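Local coordinates for protein transcriptional regulator ComR (Streptococcus vestibularis F0396, PDB 6HU8) that regulates competence in streptococci as an RNPP-family sensor of a signalling peptide, and probably binds DNA through a helix-turn-helix domain, at residues E127-F132 with Y169-Y174; A205-L210 with H243-G248. All coordinates share one frame; numbering follows the deposited sequence.

In the fold
Both contacts lie within the all-helical tetratricopeptide region of ComR and follow one another along the chain, interaction 1 closing before interaction 2 opens. Each joins two helices with one further helix between them in sequence: 117-131 meets 160-173 across helix 139-152, and 200-219 meets the start of 246-261 across helix 226-240. Such next-but-one packing is expected of a helical-repeat superhelix. The contact centres are about 17 Å apart, yet segments 169-174 and 205-210 touch, Phe170 CE2 packing 3.7 Å from Asp209 O. With this packing the contacts connect helices 117-131, 160-173, 200-219 and 246-261 in chain order, here in the peptide-free form.

Interaction 1: residues E127-F132 with Y169-Y174; sequences ENILSF and YFYHLY
Ile129 and Tyr171 bring the last turns of helices 117-131 and 160-173 together, their CA atoms 7.2 Å apart. Tyr171 reaches across with CG anti to its backbone N (chi1 -172°), which lays one face of its ring against Ile129. Over that face sits Ile129 CG1, displaced toward the rim; it is 3.9 Å from the centroid of the Tyr171 ring and 16° off the ring normal, a CH-pi contact. The Ile129 backbone helps to flank the ring, with CA 4.0 Å from Tyr171 CZ. Phe132 has positive phi (64°) in a Schellman motif, its N bonded to Ile129 O at 3.0 Å, and its carbonyl carbon C lies 3.2 Å from Tyr171 OH. The hydroxyl has its hydrogen-bond partner one residue further on, at Thr133 O. Ser131 OG ties the same turn together by donating to Glu127 O at 2.8 Å. Asn128 ND2 bonds to Tyr168 OH, a second tie to helix 160-173, and Asn128 OD1 accepts from Arg138 NH2 just ahead of helix 139-152. The tyrosine thus does two jobs: its apolar ring packs on isoleucine, while its hydroxyl engages the backbone just past the helix end, so that dispersion and a polar bond both join helix 160-173 to the end of helix 117-131.

Interaction 2: residues A205-L210 with H243-G248; sequences ALFNDL and HSYKPG
No hydrogen bond joins Phe207 to Tyr245; the shortest polar bond here, Leu210 N to Leu206 O at 2.9 Å, belongs to the helical turn that carries Phe207. With CA atoms 9.0 Å apart, the backbones stand well clear of each other, and two aromatic side chains fill the interval. Its first torsion (chi1 -178°) stretches Phe207 toward the residues that lead into helix 246-261, and the far end of the ring arrives first: CZ lies 3.4 Å from Tyr245 CB. The tyrosine ring leans over one face of the same phenyl group, with Tyr245 CD2 nearer the rim than the middle, 3.5 Å from Phe207 CE2. The planes are inclined by 37° and the centroids are 4.8 Å apart, so the rings meet at a slant. Leu233 and Ile237 of helix 226-240 also touch Phe207, while Pro89, Tyr91 and Phe242 border Tyr245, placing the pair where the intervening helix and an earlier loop converge. The tyrosine meets the phenylalanine through CB and the inner part of its ring rather than through its hydroxyl; carbon-to-carbon contact therefore carries this link, and dispersion rather than a directional bond holds the pair.

Interaction 1: residues E127-F132 with Y169-Y174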
loop_
_atom_site.group_PDB
_atom_site.type_symbol
_atom_site.label_atom_id
_atom_site.label_comp_id
_atom_site.label_asym_id
_atom_site.label_seq_id
_atom_site.Cartn_x
_atom_site.Cartn_y
_atom_site.Cartn_z
ATOM N N GLU A 127 -3.968 -9.433 0.810
ATOM C CA GLU A 127 -4.315 -10.808 0.493
ATOM C C GLU A 127 -4.038 -11.124 -0.976
ATOM O O GLU A 127 -3.464 -12.168 -1.280
ATOM C CB GLU A 127 -5.778 -11.081 0.826
ATOM C CG GLU A 127 -6.154 -12.548 0.766
ATOM C CD GLU A 127 -7.657 -12.770 0.833
ATOM O OE1 GLU A 127 -8.099 -13.574 1.677
ATOM O OE2 GLU A 127 -8.395 -12.151 0.035
ATOM N N ASN A 128 -4.448 -10.228 -1.877
ATOM C CA ASN A 128 -4.254 -10.438 -3.308
ATOM C C ASN A 128 -2.762 -10.529 -3.670
ATOM O O ASN A 128 -2.336 -11.490 -4.299
ATOM C CB ASN A 128 -4.944 -9.329 -4.111
ATOM C CG ASN A 128 -6.463 -9.533 -4.224
ATOM O OD1 ASN A 128 -7.008 -10.498 -3.693
ATOM N ND2 ASN A 128 -7.146 -8.615 -4.913
ATOM N N ILE A 129 -1.969 -9.545 -3.257
ATOM C CA ILE A 129 -0.533 -9.561 -3.522
ATOM C C ILE A 129 0.134 -10.798 -2.903
ATOM O O ILE A 129 0.826 -11.539 -3.602
ATOM C CB ILE A 129 0.173 -8.280 -2.992
ATOM C CG1 ILE A 129 -0.335 -7.040 -3.731
ATOM C CG2 ILE A 129 1.696 -8.391 -3.141
ATOM C CD1 ILE A 129 0.187 -5.733 -3.186
ATOM N N LEU A 130 -0.079 -11.024 -1.606
ATOM C CA LEU A 130 0.533 -12.164 -0.911
ATOM C C LEU A 130 0.200 -13.513 -1.539
ATOM O O LEU A 130 0.977 -14.460 -1.432
ATOM C CB LEU A 130 0.104 -12.200 0.550
ATOM C CG LEU A 130 0.829 -11.290 1.542
ATOM C CD1 LEU A 130 -0.009 -11.152 2.799
ATOM C CD2 LEU A 130 2.218 -11.833 1.877
ATOM N N SER A 131 -0.957 -13.601 -2.192
ATOM C CA SER A 131 -1.395 -14.861 -2.775
ATOM C C SER A 131 -1.215 -14.903 -4.293
ATOM O O SER A 131 -1.497 -15.920 -4.925
ATOM C CB SER A 131 -2.859 -15.114 -2.428
ATOM O OG SER A 131 -3.699 -14.256 -3.188
ATOM N N PHE A 132 -0.752 -13.795 -4.871
ATOM C CA PHE A 132 -0.558 -13.670 -6.321
ATOM C C PHE A 132 -1.861 -13.769 -7.103
ATOM O O PHE A 132 -1.867 -14.200 -8.261
ATOM C CB PHE A 132 0.423 -14.730 -6.841
ATOM C CG PHE A 132 1.862 -14.434 -6.531
ATOM C CD1 PHE A 132 2.432 -14.855 -5.337
ATOM C CD2 PHE A 132 2.653 -13.746 -7.443
ATOM C CE1 PHE A 132 3.764 -14.585 -5.055
ATOM C CE2 PHE A 132 3.984 -13.474 -7.163
ATOM C CZ PHE A 132 4.537 -13.893 -5.970
ATOM N N TYR A 169 -1.162 -0.554 -6.887
ATOM C CA TYR A 169 -0.878 0.099 -8.164
ATOM C C TYR A 169 0.385 -0.499 -8.802
ATOM O O TYR A 169 0.352 -0.943 -9.953
ATOM C CB TYR A 169 -0.744 1.619 -7.975
ATOM C CG TYR A 169 0.007 2.317 -9.100
ATOM C CD1 TYR A 169 -0.477 2.293 -10.415
ATOM C CD2 TYR A 169 1.190 3.006 -8.847
ATOM C CE1 TYR A 169 0.213 2.927 -11.449
ATOM C CE2 TYR A 169 1.895 3.639 -9.883
ATOM C CZ TYR A 169 1.398 3.594 -11.175
ATOM O OH TYR A 169 2.079 4.216 -12.195
ATOM N N PHE A 170 1.491 -0.533 -8.059
ATOM C CA PHE A 170 2.729 -1.131 -8.570
ATOM C C PHE A 170 2.509 -2.581 -8.989
ATOM O O PHE A 170 3.056 -3.042 -10.001
ATOM C CB PHE A 170 3.847 -1.039 -7.526
ATOM C CG PHE A 170 4.287 0.367 -7.250
ATOM C CD1 PHE A 170 4.342 1.301 -8.282
ATOM C CD2 PHE A 170 4.639 0.762 -5.976
ATOM C CE1 PHE A 170 4.748 2.608 -8.052
ATOM C CE2 PHE A 170 5.052 2.073 -5.738
ATOM C CZ PHE A 170 5.093 2.996 -6.775
ATOM N N TYR A 171 1.683 -3.285 -8.216
ATOM C CA TYR A 171 1.285 -4.654 -8.535
ATOM C C TYR A 171 0.613 -4.763 -9.909
ATOM O O TYR A 171 0.730 -5.796 -10.566
ATOM C CB TYR A 171 0.351 -5.172 -7.452
ATOM C CG TYR A 171 -0.018 -6.639 -7.524
ATOM C CD1 TYR A 171 0.934 -7.627 -7.321
ATOM C CD2 TYR A 171 -1.339 -7.031 -7.723
ATOM C CE1 TYR A 171 0.590 -8.978 -7.348
ATOM C CE2 TYR A 171 -1.697 -8.370 -7.749
ATOM C CZ TYR A 171 -0.729 -9.342 -7.561
ATOM O OH TYR A 171 -1.080 -10.677 -7.588
ATOM N N HIS A 172 -0.086 -3.711 -10.338
ATOM C CA HIS A 172 -0.665 -3.680 -11.692
ATOM C C HIS A 172 0.419 -3.612 -12.774
ATOM O O HIS A 172 0.228 -4.088 -13.897
ATOM C CB HIS A 172 -1.598 -2.474 -11.892
ATOM C CG HIS A 172 -2.946 -2.632 -11.275
ATOM N ND1 HIS A 172 -3.129 -2.814 -9.922
ATOM C CD2 HIS A 172 -4.184 -2.628 -11.826
ATOM C CE1 HIS A 172 -4.422 -2.921 -9.666
ATOM N NE2 HIS A 172 -5.085 -2.804 -10.805
ATOM N N LEU A 173 1.536 -2.974 -12.442
ATOM C CA LEU A 173 2.581 -2.708 -13.423
ATOM C C LEU A 173 3.532 -3.877 -13.580
ATOM O O LEU A 173 4.338 -3.893 -14.501
ATOM C CB LEU A 173 3.381 -1.466 -13.036
ATOM C CG LEU A 173 2.600 -0.166 -12.936
ATOM C CD1 LEU A 173 3.549 0.993 -12.727
ATOM C CD2 LEU A 173 1.771 0.029 -14.200
ATOM N N TYR A 174 3.447 -4.843 -12.672
ATOM C CA TYR A 174 4.366 -5.972 -12.682
ATOM C C TYR A 174 4.326 -6.736 -14.004
ATOM O O TYR A 174 3.260 -7.138 -14.469
ATOM C CB TYR A 174 4.059 -6.927 -11.533
ATOM C CG TYR A 174 5.090 -8.021 -11.390
ATOM C CD1 TYR A 174 6.311 -7.770 -10.776
ATOM C CD2 TYR A 174 4.851 -9.301 -11.881
ATOM C CE1 TYR A 174 7.266 -8.765 -10.646
ATOM C CE2 TYR A 174 5.801 -10.302 -11.759
ATOM C CZ TYR A 174 7.007 -10.029 -11.139
ATOM O OH TYR A 174 7.957 -11.019 -11.011
#

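Interaction 2: residues A205-L210 with H243-G248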
loop_
_atom_site.group_PDB
_atom_site.type_symbol
_atom_site.label_atom_id
_atom_site.label_comp_id
_atom_site.label_asym_id
_atom_site.label_seq_id
_atom_site.Cartn_x
_atom_site.Cartn_y
_atom_site.Cartn_z
ATOM N N ALA A 205 5.457 -0.590 5.054
ATOM C CA ALA A 205 4.669 -0.344 3.853
ATOM C C ALA A 205 5.450 0.553 2.915
ATOM O O ALA A 205 5.476 0.329 1.708
ATOM C CB ALA A 205 3.302 0.280 4.198
ATOM N N LEU A 206 6.091 1.574 3.465
ATOM C CA LEU A 206 6.881 2.482 2.635
ATOM C C LEU A 206 8.089 1.761 2.026
ATOM O O LEU A 206 8.432 1.953 0.840
ATOM C CB LEU A 206 7.329 3.692 3.460
ATOM C CG LEU A 206 8.265 4.691 2.780
ATOM C CD1 LEU A 206 7.556 5.426 1.652
ATOM C CD2 LEU A 206 8.873 5.668 3.791
ATOM N N PHE A 207 8.730 0.920 2.833
ATOM C CA PHE A 207 9.873 0.167 2.349
ATOM C C PHE A 207 9.462 -0.734 1.178
ATOM O O PHE A 207 10.155 -0.803 0.162
ATOM C CB PHE A 207 10.491 -0.670 3.472
ATOM C CG PHE A 207 11.699 -1.442 3.041
ATOM C CD1 PHE A 207 12.945 -0.845 3.047
ATOM C CD2 PHE A 207 11.585 -2.754 2.607
ATOM C CE1 PHE A 207 14.075 -1.550 2.631
ATOM C CE2 PHE A 207 12.696 -3.461 2.184
ATOM C CZ PHE A 207 13.945 -2.859 2.190
ATOM N N ASN A 208 8.330 -1.415 1.317
ATOM C CA ASN A 208 7.875 -2.333 0.278
ATOM C C ASN A 208 7.466 -1.602 -1.008
ATOM O O ASN A 208 7.643 -2.120 -2.112
ATOM C CB ASN A 208 6.714 -3.177 0.812
ATOM C CG ASN A 208 7.184 -4.269 1.748
ATOM O OD1 ASN A 208 8.304 -4.764 1.610
ATOM N ND2 ASN A 208 6.342 -4.651 2.705
ATOM N N ASP A 209 6.916 -0.399 -0.867
ATOM C CA ASP A 209 6.650 0.425 -2.042
ATOM C C ASP A 209 7.943 0.858 -2.720
ATOM O O ASP A 209 8.035 0.882 -3.935
ATOM C CB ASP A 209 5.848 1.658 -1.667
ATOM C CG ASP A 209 4.380 1.359 -1.501
ATOM O OD1 ASP A 209 3.995 0.179 -1.631
ATOM O OD2 ASP A 209 3.627 2.307 -1.241
ATOM N N LEU A 210 8.926 1.238 -1.924
ATOM C CA LEU A 210 10.226 1.607 -2.482
ATOM C C LEU A 210 10.872 0.411 -3.189
ATOM O O LEU A 210 11.466 0.558 -4.265
ATOM C CB LEU A 210 11.122 2.151 -1.377
ATOM C CG LEU A 210 10.751 3.554 -0.898
ATOM C CD1 LEU A 210 11.446 3.874 0.399
ATOM C CD2 LEU A 210 11.118 4.563 -1.959
ATOM N N HIS A 243 17.500 -4.730 9.839
ATOM C CA HIS A 243 18.725 -5.366 9.350
ATOM C C HIS A 243 18.483 -6.452 8.301
ATOM O O HIS A 243 19.283 -6.630 7.368
ATOM C CB HIS A 243 19.503 -5.959 10.530
ATOM C CG HIS A 243 19.769 -4.966 11.615
ATOM N ND1 HIS A 243 19.437 -5.194 12.932
ATOM C CD2 HIS A 243 20.286 -3.717 11.562
ATOM C CE1 HIS A 243 19.761 -4.134 13.651
ATOM N NE2 HIS A 243 20.276 -3.223 12.845
ATOM N N SER A 244 17.398 -7.194 8.460
ATOM C CA SER A 244 17.082 -8.254 7.512
ATOM C C SER A 244 16.745 -7.741 6.101
ATOM O O SER A 244 16.715 -8.531 5.167
ATOM C CB SER A 244 15.915 -9.091 8.026
ATOM O OG SER A 244 16.197 -9.590 9.320
ATOM N N TYR A 245 16.472 -6.446 5.954
ATOM C CA TYR A 245 16.024 -5.916 4.656
ATOM C C TYR A 245 17.166 -5.403 3.796
ATOM O O TYR A 245 16.962 -5.101 2.619
ATOM C CB TYR A 245 15.013 -4.778 4.820
ATOM C CG TYR A 245 13.698 -5.175 5.458
ATOM C CD1 TYR A 245 13.490 -6.469 5.935
ATOM C CD2 TYR A 245 12.666 -4.251 5.593
ATOM C CE1 TYR A 245 12.290 -6.829 6.543
ATOM C CE2 TYR A 245 11.467 -4.601 6.197
ATOM C CZ TYR A 245 11.286 -5.896 6.675
ATOM O OH TYR A 245 10.094 -6.267 7.277
ATOM N N LYS A 246 18.356 -5.283 4.383
ATOM C CA LYS A 246 19.513 -4.738 3.670
ATOM C C LYS A 246 19.960 -5.578 2.470
ATOM O O LYS A 246 20.312 -5.010 1.416
ATOM C CB LYS A 246 20.690 -4.557 4.634
ATOM C CG LYS A 246 20.522 -3.429 5.649
ATOM C CD LYS A 246 21.842 -3.207 6.418
ATOM C CE LYS A 246 21.656 -2.286 7.619
ATOM N NZ LYS A 246 22.827 -2.369 8.547
ATOM N N PRO A 247 19.981 -6.922 2.608
ATOM C CA PRO A 247 20.497 -7.637 1.434
ATOM C C PRO A 247 19.674 -7.402 0.159
ATOM O O PRO A 247 20.281 -7.215 -0.904
ATOM C CB PRO A 247 20.456 -9.103 1.880
ATOM C CG PRO A 247 20.741 -9.003 3.399
ATOM C CD PRO A 247 19.887 -7.812 3.790
ATOM N N GLY A 248 18.347 -7.357 0.259
ATOM C CA GLY A 248 17.519 -7.105 -0.907
ATOM C C GLY A 248 17.798 -5.767 -1.562
ATOM O O GLY A 248 17.658 -5.612 -2.781
#